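GDSL-like protein (Roseburia intestinalis L1-82, PDB 6HFZ) removes acetyl groups from complex beta-mannans, acting as a two-domain esterase with a GDSL-like (SGNH hydrolase) catalytic domain. Local coordinates at residues 306-311 with 342-347; 246-251 with 278-283; 238-243 with 365-370. All coordinates share one frame; numbering follows the deposited sequence.

Contact 1: residues 306-311 with 342-347; sequences IIVDGD and KVHKVE
D309 meets H344 and K345 with one carboxylate oxygen each. D309 OD2 accepts the proton of H344 ND1 at 2.6 Å, and the bond is close to straight (167°). OD2 uses its syn lone pair and lies essentially in the imidazole plane, so the ring is approached at its edge, although the carboxylate itself is turned 33° against it. The other oxygen, D309 OD1, receives K345 N at 2.9 Å, nearly along its own C-O bond. The torsion explains this double grip: with CG beside the backbone N and anti to the carbonyl carbon (chi1 -66°), the carboxylate sits next to the D309 N-H, which itself bonds K345 O at 2.8 Å. One residue thereby holds both backbone polar atoms of K345, its side chain standing in for a strand carbonyl. H344 NE2 donates to E340 O, so both ring nitrogens are engaged, which fixes the ring's rotation and would favour a protonated imidazole beside the aspartate. K342 CG lies over one ring face, offset toward the rim, and the extended chain carries NZ to a long salt-bridge distance of 3.8 Å from D309 OD2. On the face carrying V308 and V346, I306 CD1 touches V346 CG1 at 3.7 Å, and I335 of strand 329-336 packs on I306 and V308. Regular antiparallel pairing lies beside this: I307 N bonds E347 O at 2.9 Å and E347 N returns the bond to I307 O at 3.0 Å. The strand ends at V308, where a type I' turn to D311 begins, with D309 and G310 both at positive phi; D309, its second residue, still bonds K345. The arrangement is that of neighbouring antiparallel strands in one sheet of a beta sandwich, where strand 303-308 turns away toward strand 316-319.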
ATOM      1  N   ILE A 306     -17.135  10.964  12.712  1.00 21.53           N
ATOM      2  CA  ILE A 306     -16.077  10.645  13.638  1.00 21.75           C
ATOM      3  C   ILE A 306     -15.662  11.950  14.357  1.00 24.40           C
ATOM      4  O   ILE A 306     -15.536  13.003  13.722  1.00 25.16           O
ATOM      5  CB  ILE A 306     -14.885   9.970  12.912  1.00 22.59           C
ATOM      6  CG1 ILE A 306     -13.794   9.571  13.898  1.00 24.61           C
ATOM      7  CG2 ILE A 306     -14.343  10.819  11.777  1.00 21.07           C
ATOM      8  CD1 ILE A 306     -12.834   8.534  13.359  1.00 22.53           C
ATOM      9  N   ILE A 307     -15.511  11.841  15.679  1.00 24.31           N
ATOM     10  CA  ILE A 307     -15.245  12.916  16.568  1.00 28.72           C
ATOM     11  C   ILE A 307     -14.025  12.548  17.396  1.00 26.41           C
ATOM     12  O   ILE A 307     -13.947  11.454  17.948  1.00 26.15           O
ATOM     13  CB  ILE A 307     -16.456  13.161  17.480  1.00 33.91           C
ATOM     14  CG1 ILE A 307     -17.701  13.530  16.670  1.00 37.86           C
ATOM     15  CG2 ILE A 307     -16.127  14.227  18.523  1.00 36.78           C
ATOM     16  CD1 ILE A 307     -18.958  13.655  17.512  1.00 39.34           C
ATOM     17  N   VAL A 308     -13.071  13.481  17.504  1.00 24.67           N
ATOM     18  CA  VAL A 308     -11.867  13.234  18.238  1.00 23.98           C
ATOM     19  C   VAL A 308     -11.873  14.186  19.448  1.00 26.01           C
ATOM     20  O   VAL A 308     -12.070  15.390  19.247  1.00 28.22           O
ATOM     21  CB  VAL A 308     -10.620  13.405  17.352  1.00 26.58           C
ATOM     22  CG1 VAL A 308      -9.332  13.254  18.132  1.00 30.84           C
ATOM     23  CG2 VAL A 308     -10.638  12.410  16.211  1.00 28.21           C
ATOM     24  N   ASP A 309     -11.682  13.619  20.644  1.00 29.56           N
ATOM     25  CA  ASP A 309     -11.523  14.356  21.909  1.00 33.70           C
ATOM     26  C   ASP A 309     -12.709  15.314  22.138  1.00 39.08           C
ATOM     27  O   ASP A 309     -12.504  16.471  22.537  1.00 41.04           O
ATOM     28  CB  ASP A 309     -10.199  15.133  21.864  1.00 33.41           C
ATOM     29  CG  ASP A 309      -8.967  14.243  21.830  1.00 29.36           C
ATOM     30  OD1 ASP A 309      -9.026  13.165  22.481  1.00 29.71           O
ATOM     31  OD2 ASP A 309      -7.954  14.640  21.150  1.00 33.52           O
ATOM     32  N   GLY A 310     -13.919  14.865  21.792  1.00 35.38           N
ATOM     33  CA  GLY A 310     -15.157  15.632  21.954  1.00 41.39           C
ATOM     34  C   GLY A 310     -15.261  16.885  21.093  1.00 43.25           C
ATOM     35  O   GLY A 310     -16.147  17.719  21.316  1.00 48.81           O
ATOM     36  N   ASP A 311     -14.411  17.035  20.076  1.00 40.22           N
ATOM     37  CA  ASP A 311     -14.445  18.205  19.208  1.00 36.41           C
ATOM     38  C   ASP A 311     -15.576  18.000  18.191  1.00 37.24           C
ATOM     39  O   ASP A 311     -15.350  17.874  16.972  1.00 38.40           O
ATOM     40  CB  ASP A 311     -13.083  18.439  18.554  1.00 39.09           C
ATOM     41  CG  ASP A 311     -12.945  19.745  17.791  1.00 42.93           C
ATOM     42  OD1 ASP A 311     -13.914  20.542  17.788  1.00 46.80           O
ATOM     43  OD2 ASP A 311     -11.897  19.912  17.140  1.00 49.82           O
ATOM     44  N   LYS A 342      -0.897  11.939  22.587  1.00 32.27           N
ATOM     45  CA  LYS A 342      -1.557  11.532  23.811  1.00 31.92           C
ATOM     46  C   LYS A 342      -2.583  10.449  23.470  1.00 32.23           C
ATOM     47  O   LYS A 342      -2.798  10.124  22.299  1.00 30.66           O
ATOM     48  CB  LYS A 342      -2.219  12.747  24.472  1.00 34.48           C
ATOM     49  CG  LYS A 342      -3.345  13.399  23.689  1.00 36.04           C
ATOM     50  CD  LYS A 342      -4.185  14.380  24.510  1.00 39.31           C
ATOM     51  CE  LYS A 342      -5.240  15.052  23.661  1.00 44.27           C
ATOM     52  NZ  LYS A 342      -6.336  15.629  24.481  1.00 52.07           N
ATOM     53  N   VAL A 343      -3.210   9.879  24.497  1.00 30.07           N
ATOM     54  CA  VAL A 343      -4.315   8.964  24.275  1.00 30.48           C
ATOM     55  C   VAL A 343      -5.556   9.784  23.903  1.00 29.86           C
ATOM     56  O   VAL A 343      -6.128  10.447  24.740  1.00 33.09           O
ATOM     57  CB  VAL A 343      -4.560   8.040  25.486  1.00 35.73           C
ATOM     58  CG1 VAL A 343      -4.957   8.802  26.742  1.00 49.37           C
ATOM     59  CG2 VAL A 343      -5.624   7.005  25.174  1.00 39.95           C
ATOM     60  N   HIS A 344      -5.960   9.758  22.632  1.00 26.56           N
ATOM     61  CA  HIS A 344      -7.129  10.467  22.133  1.00 28.94           C
ATOM     62  C   HIS A 344      -8.387   9.618  22.340  1.00 27.97           C
ATOM     63  O   HIS A 344      -8.334   8.417  22.162  1.00 31.86           O
ATOM     64  CB  HIS A 344      -6.972  10.805  20.642  1.00 26.81           C
ATOM     65  CG  HIS A 344      -5.817  11.724  20.396  1.00 25.87           C
ATOM     66  ND1 HIS A 344      -5.951  13.091  20.525  1.00 27.14           N
ATOM     67  CD2 HIS A 344      -4.518  11.490  20.093  1.00 28.26           C
ATOM     68  CE1 HIS A 344      -4.785  13.668  20.295  1.00 27.79           C
ATOM     69  NE2 HIS A 344      -3.887  12.703  19.994  1.00 26.32           N
ATOM     70  N   LYS A 345      -9.510  10.272  22.634  1.00 26.27           N
ATOM     71  CA  LYS A 345     -10.775   9.598  22.635  1.00 29.71           C
ATOM     72  C   LYS A 345     -11.361   9.760  21.233  1.00 27.84           C
ATOM     73  O   LYS A 345     -11.359  10.855  20.652  1.00 29.84           O
ATOM     74  CB  LYS A 345     -11.697  10.122  23.741  1.00 36.94           C
ATOM     75  CG  LYS A 345     -13.135   9.644  23.625  1.00 45.81           C
ATOM     76  CD  LYS A 345     -13.996   9.962  24.841  1.00 59.29           C
ATOM     77  CE  LYS A 345     -15.433   9.495  24.698  1.00 62.33           C
ATOM     78  NZ  LYS A 345     -16.143  10.186  23.595  1.00 68.83           N
ATOM     79  N   VAL A 346     -11.823   8.640  20.676  1.00 24.65           N
ATOM     80  CA  VAL A 346     -12.387   8.652  19.370  1.00 22.06           C
ATOM     81  C   VAL A 346     -13.781   8.034  19.427  1.00 24.63           C
ATOM     82  O   VAL A 346     -13.980   6.962  19.982  1.00 26.93           O
ATOM     83  CB  VAL A 346     -11.481   7.911  18.369  1.00 20.66           C
ATOM     84  CG1 VAL A 346     -12.081   7.974  16.976  1.00 23.64           C
ATOM     85  CG2 VAL A 346     -10.064   8.449  18.400  1.00 21.29           C
ATOM     86  N   GLU A 347     -14.723   8.677  18.764  1.00 24.68           N
ATOM     87  CA  GLU A 347     -16.053   8.176  18.711  1.00 25.78           C
ATOM     88  C   GLU A 347     -16.509   8.180  17.255  1.00 24.77           C
ATOM     89  O   GLU A 347     -16.297   9.147  16.548  1.00 22.65           O
ATOM     90  CB  GLU A 347     -16.950   9.036  19.617  1.00 33.60           C
ATOM     91  CG  GLU A 347     -18.414   8.637  19.534  1.00 41.06           C
ATOM     92  CD  GLU A 347     -19.353   9.322  20.516  1.00 46.17           C
ATOM     93  OE1 GLU A 347     -19.112  10.519  20.866  1.00 42.44           O
ATOM     94  OE2 GLU A 347     -20.332   8.648  20.933  1.00 52.15           O
TER

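Contact 2: residues 246-251 with 278-283; sequences ENVVCH and DSITLD
V248 spreads its two methyls over I280 and L282 just ahead of the edge strand 249-251, which joins an antiparallel sheet of the beta-sandwich domain. The side chains of V248 and I280 cross obliquely, and V248 CG1, anti to the backbone N (chi1 170°), meets I280 CD1 at 3.6 Å. Its CG2 lies alongside L282, reaching CD2 of that leucine at 3.8 Å, with both side chains pointing the same way. C250 SG adds a looser approach to I280 CD1 at 4.1 Å. Were V248 an alanine, both methyls would be gone, which would probably leave a gap beside I280 CD1 and L282 CD2, with less apolar cover for W271.

The opposite face carries V249, T281, H251 and S279. V249 and T281 lie side by side, with T281 OG1 3.5 Å from V249 CB, a contact without a hydrogen bond. Backbone bonds set this register: V249 N reaches T281 O at 2.9 Å, and T281 N answers to V249 O; H251 and S279 form the next hydrogen-bonded pair, in which H251 O receives S279 N from well above its carbonyl plane (55° out of it).

Further out, W271 of strand 271-273, in the other sheet, touches V248, C250 and I280, while L363 and V366 of strand 361-370 back I280 and L282. At the start of segment 278-283, D278 OD2 accepts K275 N, tying the beginning of strand 279-286 to the preceding loop. One water bridges the last pair, donating to H251 O at 3.0 Å while accepting from S279 OG at 3.1 Å.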
ATOM      1  N   GLU A 246      -8.792  -4.027  23.465  1.00 41.10           N
ATOM      2  CA  GLU A 246      -9.503  -4.214  24.739  1.00 49.67           C
ATOM      3  C   GLU A 246     -10.069  -2.887  25.289  1.00 51.18           C
ATOM      4  O   GLU A 246     -10.835  -2.929  26.267  1.00 56.10           O
ATOM      5  CB  GLU A 246      -8.617  -4.931  25.765  1.00 51.27           C
ATOM      6  CG  GLU A 246      -7.249  -4.306  25.991  1.00 56.61           C
ATOM      7  CD  GLU A 246      -6.451  -4.966  27.110  1.00 61.75           C
ATOM      8  OE1 GLU A 246      -6.529  -6.210  27.246  1.00 66.98           O
ATOM      9  OE2 GLU A 246      -5.767  -4.233  27.861  1.00 60.77           O
ATOM     10  N   ASN A 247      -9.731  -1.730  24.696  1.00 43.05           N
ATOM     11  CA  ASN A 247     -10.191  -0.427  25.224  1.00 48.30           C
ATOM     12  C   ASN A 247     -11.444   0.100  24.503  1.00 44.53           C
ATOM     13  O   ASN A 247     -11.901   1.212  24.765  1.00 47.38           O
ATOM     14  CB  ASN A 247      -9.084   0.623  25.147  1.00 51.40           C
ATOM     15  CG  ASN A 247      -8.014   0.362  26.180  1.00 57.81           C
ATOM     16  OD1 ASN A 247      -8.297   0.371  27.377  1.00 60.82           O
ATOM     17  ND2 ASN A 247      -6.806   0.075  25.721  1.00 60.93           N
ATOM     18  N   VAL A 248     -12.016  -0.705  23.617  1.00 37.91           N
ATOM     19  CA  VAL A 248     -13.128  -0.284  22.804  1.00 35.50           C
ATOM     20  C   VAL A 248     -14.453  -0.553  23.527  1.00 33.09           C
ATOM     21  O   VAL A 248     -14.628  -1.602  24.134  1.00 37.18           O
ATOM     22  CB  VAL A 248     -13.078  -1.005  21.451  1.00 33.26           C
ATOM     23  CG1 VAL A 248     -14.350  -0.779  20.666  1.00 30.17           C
ATOM     24  CG2 VAL A 248     -11.837  -0.560  20.679  1.00 33.45           C
ATOM     25  N   VAL A 249     -15.384   0.403  23.445  1.00 27.79           N
ATOM     26  CA  VAL A 249     -16.735   0.217  24.006  1.00 29.95           C
ATOM     27  C   VAL A 249     -17.792   0.397  22.899  1.00 29.90           C
ATOM     28  O   VAL A 249     -17.914   1.442  22.284  1.00 30.20           O
ATOM     29  CB  VAL A 249     -16.976   1.185  25.177  1.00 34.33           C
ATOM     30  CG1 VAL A 249     -18.353   0.960  25.787  1.00 38.11           C
ATOM     31  CG2 VAL A 249     -15.877   1.071  26.226  1.00 32.67           C
ATOM     32  N   CYS A 250     -18.585  -0.639  22.629  1.00 29.02           N
ATOM     33  CA  CYS A 250     -19.631  -0.511  21.628  1.00 32.23           C
ATOM     34  C   CYS A 250     -20.962  -0.073  22.248  1.00 33.27           C
ATOM     35  O   CYS A 250     -21.309  -0.572  23.301  1.00 31.67           O
ATOM     36  CB  CYS A 250     -19.816  -1.829  20.895  1.00 34.75           C
ATOM     37  SG  CYS A 250     -18.318  -2.309  19.989  1.00 36.30           S
ATOM     38  N   HIS A 251     -21.719   0.758  21.517  1.00 30.24           N
ATOM     39  CA  HIS A 251     -23.078   1.186  21.844  1.00 30.39           C
ATOM     40  C   HIS A 251     -23.908   1.176  20.565  1.00 28.31           C
ATOM     41  O   HIS A 251     -24.370   2.216  20.091  1.00 26.92           O
ATOM     42  CB  HIS A 251     -23.099   2.581  22.485  1.00 35.74           C
ATOM     43  CG  HIS A 251     -22.243   2.716  23.702  1.00 41.81           C
ATOM     44  ND1 HIS A 251     -22.582   2.136  24.918  1.00 43.32           N
ATOM     45  CD2 HIS A 251     -21.083   3.381  23.903  1.00 46.27           C
ATOM     46  CE1 HIS A 251     -21.681   2.448  25.818  1.00 43.81           C
ATOM     47  NE2 HIS A 251     -20.739   3.204  25.216  1.00 47.69           N
ATOM     48  N   ASP A 278     -26.242   4.427  16.411  1.00 29.87           N
ATOM     49  CA  ASP A 278     -25.276   3.398  16.777  1.00 26.03           C
ATOM     50  C   ASP A 278     -23.886   4.047  16.875  1.00 25.92           C
ATOM     51  O   ASP A 278     -23.503   4.774  15.989  1.00 24.51           O
ATOM     52  CB  ASP A 278     -25.237   2.296  15.711  1.00 25.14           C
ATOM     53  CG  ASP A 278     -26.441   1.357  15.709  1.00 30.11           C
ATOM     54  OD1 ASP A 278     -27.235   1.418  16.693  1.00 28.90           O
ATOM     55  OD2 ASP A 278     -26.565   0.534  14.748  1.00 29.47           O
ATOM     56  N   SER A 279     -23.118   3.723  17.910  1.00 23.86           N
ATOM     57  CA  SER A 279     -21.821   4.367  18.137  1.00 25.30           C
ATOM     58  C   SER A 279     -20.828   3.368  18.730  1.00 22.61           C
ATOM     59  O   SER A 279     -21.175   2.228  19.161  1.00 26.81           O
ATOM     60  CB  SER A 279     -21.935   5.584  19.004  1.00 31.64           C
ATOM     61  OG  SER A 279     -22.630   5.284  20.186  1.00 38.17           O
ATOM     62  N   ILE A 280     -19.575   3.816  18.774  1.00 22.99           N
ATOM     63  CA  ILE A 280     -18.453   3.084  19.307  1.00 23.94           C
ATOM     64  C   ILE A 280     -17.418   4.109  19.781  1.00 23.77           C
ATOM     65  O   ILE A 280     -17.314   5.168  19.175  1.00 25.43           O
ATOM     66  CB  ILE A 280     -17.893   2.137  18.227  1.00 24.53           C
ATOM     67  CG1 ILE A 280     -16.718   1.303  18.753  1.00 24.50           C
ATOM     68  CG2 ILE A 280     -17.522   2.934  16.978  1.00 24.64           C
ATOM     69  CD1 ILE A 280     -16.179   0.300  17.708  1.00 25.73           C
ATOM     70  N   THR A 281     -16.736   3.808  20.875  1.00 24.13           N
ATOM     71  CA  THR A 281     -15.680   4.667  21.433  1.00 26.55           C
ATOM     72  C   THR A 281     -14.401   3.830  21.563  1.00 28.49           C
ATOM     73  O   THR A 281     -14.424   2.609  21.902  1.00 28.70           O
ATOM     74  CB  THR A 281     -16.091   5.302  22.771  1.00 29.95           C
ATOM     75  OG1 THR A 281     -16.323   4.233  23.684  1.00 38.54           O
ATOM     76  CG2 THR A 281     -17.328   6.160  22.656  1.00 29.08           C
ATOM     77  N   LEU A 282     -13.284   4.473  21.212  1.00 27.56           N
ATOM     78  CA  LEU A 282     -11.968   3.904  21.221  1.00 28.15           C
ATOM     79  C   LEU A 282     -11.015   4.895  21.871  1.00 27.61           C
ATOM     80  O   LEU A 282     -11.127   6.083  21.616  1.00 28.61           O
ATOM     81  CB  LEU A 282     -11.465   3.688  19.785  1.00 27.87           C
ATOM     82  CG  LEU A 282     -12.346   2.880  18.846  1.00 28.09           C
ATOM     83  CD1 LEU A 282     -13.279   3.740  18.030  1.00 27.46           C
ATOM     84  CD2 LEU A 282     -11.479   2.013  17.933  1.00 28.84           C
ATOM     85  N   ASP A 283     -10.032   4.358  22.596  1.00 28.04           N
ATOM     86  CA  ASP A 283      -8.842   5.051  23.028  1.00 31.73           C
ATOM     87  C   ASP A 283      -7.730   4.809  21.999  1.00 32.09           C
ATOM     88  O   ASP A 283      -7.389   3.668  21.724  1.00 31.57           O
ATOM     89  CB  ASP A 283      -8.346   4.512  24.377  1.00 37.77           C
ATOM     90  CG  ASP A 283      -9.270   4.787  25.558  1.00 45.46           C
ATOM     91  OD1 ASP A 283     -10.110   5.699  25.447  1.00 47.84           O
ATOM     92  OD2 ASP A 283      -9.131   4.081  26.585  1.00 52.95           O
TER
HETATM   93  O   HOH W   1     -25.652   4.878  20.664  1.00 43.03           O

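Contact 3: residues 238-243 with 365-370; sequences SIRHQN and SVIGSS
H241 turns the edge of its ring to V366: CG stands beside the backbone N (chi1 -63°), which brings CD2 to 3.4 Å from V366 O, in the ring plane. The same V366 O accepts H241 N at 2.8 Å. On the far side of the ring, ND1 bonds D245 OD2 and so fixes the rotation. G368 N lies at the same ring edge as V366 O, 4.2 Å from H241 CD2.

On the other face R240 and I367 run side by side, R240 CG meeting I367 CG1 at 3.7 Å. These strands, 237-241 and 361-370, pair antiparallel in the second sheet of the beta sandwich, and this face looks toward the catalytic domain: F86 and A93 of helix 84-96 touch R240, and V88 and A89 touch S238. R240 then bends at chi3 (-64°), and its guanidinium offers one face to Q242 OE1. S238 OG and S369 OG approach to 2.9 Å, with S238 OG also hydrogen-bonded to Y235 O. Past strand 237-241, Q242 CG rests on S365 CB at 3.7 Å while Q242 NE2 bonds V364 O.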
ATOM      1  N   SER A 238       2.551   3.060  13.363  1.00 23.07           N
ATOM      2  CA  SER A 238       1.166   3.179  12.934  1.00 22.93           C
ATOM      3  C   SER A 238       0.416   1.943  13.416  1.00 22.06           C
ATOM      4  O   SER A 238       0.731   0.844  12.989  1.00 22.36           O
ATOM      5  CB  SER A 238       1.025   3.330  11.421  1.00 22.23           C
ATOM      6  OG  SER A 238       1.416   4.617  10.949  1.00 22.02           O
ATOM      7  N   ILE A 239      -0.507   2.127  14.375  1.00 19.38           N
ATOM      8  CA  ILE A 239      -1.126   1.005  15.055  1.00 23.64           C
ATOM      9  C   ILE A 239      -2.609   0.946  14.703  1.00 21.11           C
ATOM     10  O   ILE A 239      -3.320   1.864  14.968  1.00 23.41           O
ATOM     11  CB  ILE A 239      -0.879   1.137  16.567  1.00 27.38           C
ATOM     12  CG1 ILE A 239       0.601   0.955  16.904  1.00 30.19           C
ATOM     13  CG2 ILE A 239      -1.770   0.173  17.350  1.00 27.10           C
ATOM     14  CD1 ILE A 239       1.156  -0.388  16.544  1.00 33.77           C
ATOM     15  N   ARG A 240      -3.077  -0.129  14.073  1.00 22.20           N
ATOM     16  CA  ARG A 240      -4.512  -0.244  13.846  1.00 21.53           C
ATOM     17  C   ARG A 240      -5.215  -0.694  15.135  1.00 24.15           C
ATOM     18  O   ARG A 240      -4.742  -1.612  15.820  1.00 27.18           O
ATOM     19  CB  ARG A 240      -4.857  -1.309  12.814  1.00 24.09           C
ATOM     20  CG  ARG A 240      -4.685  -0.896  11.375  1.00 23.14           C
ATOM     21  CD  ARG A 240      -4.937  -2.076  10.448  1.00 24.57           C
ATOM     22  NE  ARG A 240      -3.982  -3.178  10.599  1.00 24.94           N
ATOM     23  CZ  ARG A 240      -3.995  -4.261   9.827  1.00 22.94           C
ATOM     24  NH1 ARG A 240      -4.887  -4.357   8.858  1.00 21.54           N
ATOM     25  NH2 ARG A 240      -3.105  -5.221  10.012  1.00 25.48           N
ATOM     26  N   HIS A 241      -6.341  -0.073  15.420  1.00 23.30           N
ATOM     27  CA  HIS A 241      -7.274  -0.448  16.510  1.00 24.37           C
ATOM     28  C   HIS A 241      -8.462  -1.126  15.830  1.00 20.98           C
ATOM     29  O   HIS A 241      -9.216  -0.479  15.073  1.00 20.75           O
ATOM     30  CB  HIS A 241      -7.661   0.773  17.353  1.00 24.41           C
ATOM     31  CG  HIS A 241      -6.506   1.389  18.049  1.00 27.60           C
ATOM     32  ND1 HIS A 241      -6.235   1.151  19.403  1.00 26.41           N
ATOM     33  CD2 HIS A 241      -5.508   2.179  17.596  1.00 26.18           C
ATOM     34  CE1 HIS A 241      -5.151   1.797  19.743  1.00 28.70           C
ATOM     35  NE2 HIS A 241      -4.679   2.423  18.667  1.00 28.60           N
ATOM     36  N   GLN A 242      -8.592  -2.425  16.063  1.00 19.69           N
ATOM     37  CA  GLN A 242      -9.648  -3.235  15.470  1.00 21.22           C
ATOM     38  C   GLN A 242     -10.380  -3.974  16.602  1.00 22.57           C
ATOM     39  O   GLN A 242     -10.215  -3.619  17.764  1.00 25.19           O
ATOM     40  CB  GLN A 242      -9.061  -4.141  14.403  1.00 20.81           C
ATOM     41  CG  GLN A 242      -8.520  -3.340  13.215  1.00 21.14           C
ATOM     42  CD  GLN A 242      -8.122  -4.150  12.015  1.00 23.95           C
ATOM     43  OE1 GLN A 242      -7.082  -4.816  12.007  1.00 23.83           O
ATOM     44  NE2 GLN A 242      -8.936  -4.081  10.967  1.00 21.90           N
ATOM     45  N   ASN A 243     -11.234  -4.937  16.251  1.00 22.83           N
ATOM     46  CA  ASN A 243     -12.234  -5.421  17.208  1.00 24.23           C
ATOM     47  C   ASN A 243     -11.554  -6.290  18.285  1.00 28.30           C
ATOM     48  O   ASN A 243     -12.224  -6.614  19.230  1.00 26.63           O
ATOM     49  CB  ASN A 243     -13.459  -6.039  16.522  1.00 24.01           C
ATOM     50  CG  ASN A 243     -13.252  -7.393  15.861  1.00 24.10           C
ATOM     51  OD1 ASN A 243     -12.544  -8.252  16.382  1.00 28.75           O
ATOM     52  ND2 ASN A 243     -13.966  -7.634  14.783  1.00 25.51           N
ATOM     53  N   SER A 365     -11.106   0.090  10.912  1.00 17.82           N
ATOM     54  CA  SER A 365     -10.090   0.348  11.902  1.00 19.96           C
ATOM     55  C   SER A 365     -10.058   1.836  12.233  1.00 21.41           C
ATOM     56  O   SER A 365     -10.489   2.644  11.423  1.00 18.84           O
ATOM     57  CB  SER A 365      -8.681  -0.065  11.452  1.00 23.79           C
ATOM     58  OG  SER A 365      -8.091   0.913  10.556  1.00 22.06           O
ATOM     59  N   VAL A 366      -9.507   2.161  13.414  1.00 20.43           N
ATOM     60  CA  VAL A 366      -8.966   3.535  13.631  1.00 21.59           C
ATOM     61  C   VAL A 366      -7.461   3.408  13.836  1.00 19.65           C
ATOM     62  O   VAL A 366      -6.992   2.538  14.593  1.00 21.32           O
ATOM     63  CB  VAL A 366      -9.636   4.232  14.833  1.00 22.58           C
ATOM     64  CG1 VAL A 366      -9.056   5.637  15.023  1.00 21.06           C
ATOM     65  CG2 VAL A 366     -11.156   4.264  14.675  1.00 21.13           C
ATOM     66  N   ILE A 367      -6.661   4.227  13.136  1.00 17.49           N
ATOM     67  CA  ILE A 367      -5.200   4.077  13.178  1.00 19.37           C
ATOM     68  C   ILE A 367      -4.587   5.244  13.952  1.00 22.44           C
ATOM     69  O   ILE A 367      -4.808   6.401  13.635  1.00 21.64           O
ATOM     70  CB  ILE A 367      -4.573   3.977  11.773  1.00 20.15           C
ATOM     71  CG1 ILE A 367      -5.114   2.788  10.978  1.00 20.83           C
ATOM     72  CG2 ILE A 367      -3.048   3.937  11.854  1.00 21.95           C
ATOM     73  CD1 ILE A 367      -4.780   2.796   9.478  1.00 20.49           C
ATOM     74  N   GLY A 368      -3.777   4.913  14.949  1.00 20.60           N
ATOM     75  CA  GLY A 368      -3.021   5.891  15.661  1.00 21.13           C
ATOM     76  C   GLY A 368      -1.563   5.825  15.257  1.00 21.87           C
ATOM     77  O   GLY A 368      -0.974   4.734  15.245  1.00 23.08           O
ATOM     78  N   SER A 369      -0.957   6.991  15.009  1.00 21.61           N
ATOM     79  CA  SER A 369       0.404   7.033  14.542  1.00 23.20           C
ATOM     80  C   SER A 369       1.230   8.016  15.359  1.00 26.58           C
ATOM     81  O   SER A 369       0.703   9.033  15.801  1.00 25.63           O
ATOM     82  CB  SER A 369       0.426   7.402  13.091  1.00 22.85           C
ATOM     83  OG  SER A 369      -0.366   6.501  12.345  1.00 27.75           O
ATOM     84  N   SER A 370       2.538   7.743  15.456  1.00 24.55           N
ATOM     85  CA  SER A 370       3.483   8.748  15.932  1.00 27.09           C
ATOM     86  C   SER A 370       4.888   8.477  15.383  1.00 29.59           C
ATOM     87  O   SER A 370       5.106   7.475  14.698  1.00 31.13           O
ATOM     88  CB  SER A 370       3.476   8.784  17.424  1.00 32.82           C
ATOM     89  OG  SER A 370       3.897   7.541  17.928  1.00 39.27           O
TER

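Contacts 1 and 2 belong to one sheet and contact 3 to the sheet facing it. Strands 342-352 and 279-286 are neighbours, and V346 N probably bonds L282 O (2.8 Å), so the two partly buried contacts form a continuous series, with centres about 11 Å apart. The centres of contacts 1 and 2 lie about 26 and 27 Å from the chain centre, that of contact 3, largely buried and abutting the catalytic domain, about 16 Å. V366 is one of the residues joining the sheets, touching V346 of contact 1 and L282 of contact 2. The chemistry follows place: carboxylate-imidazole bonding at a turn, methyl packing and bridging water at an outer strand, and paired serines beside a helix.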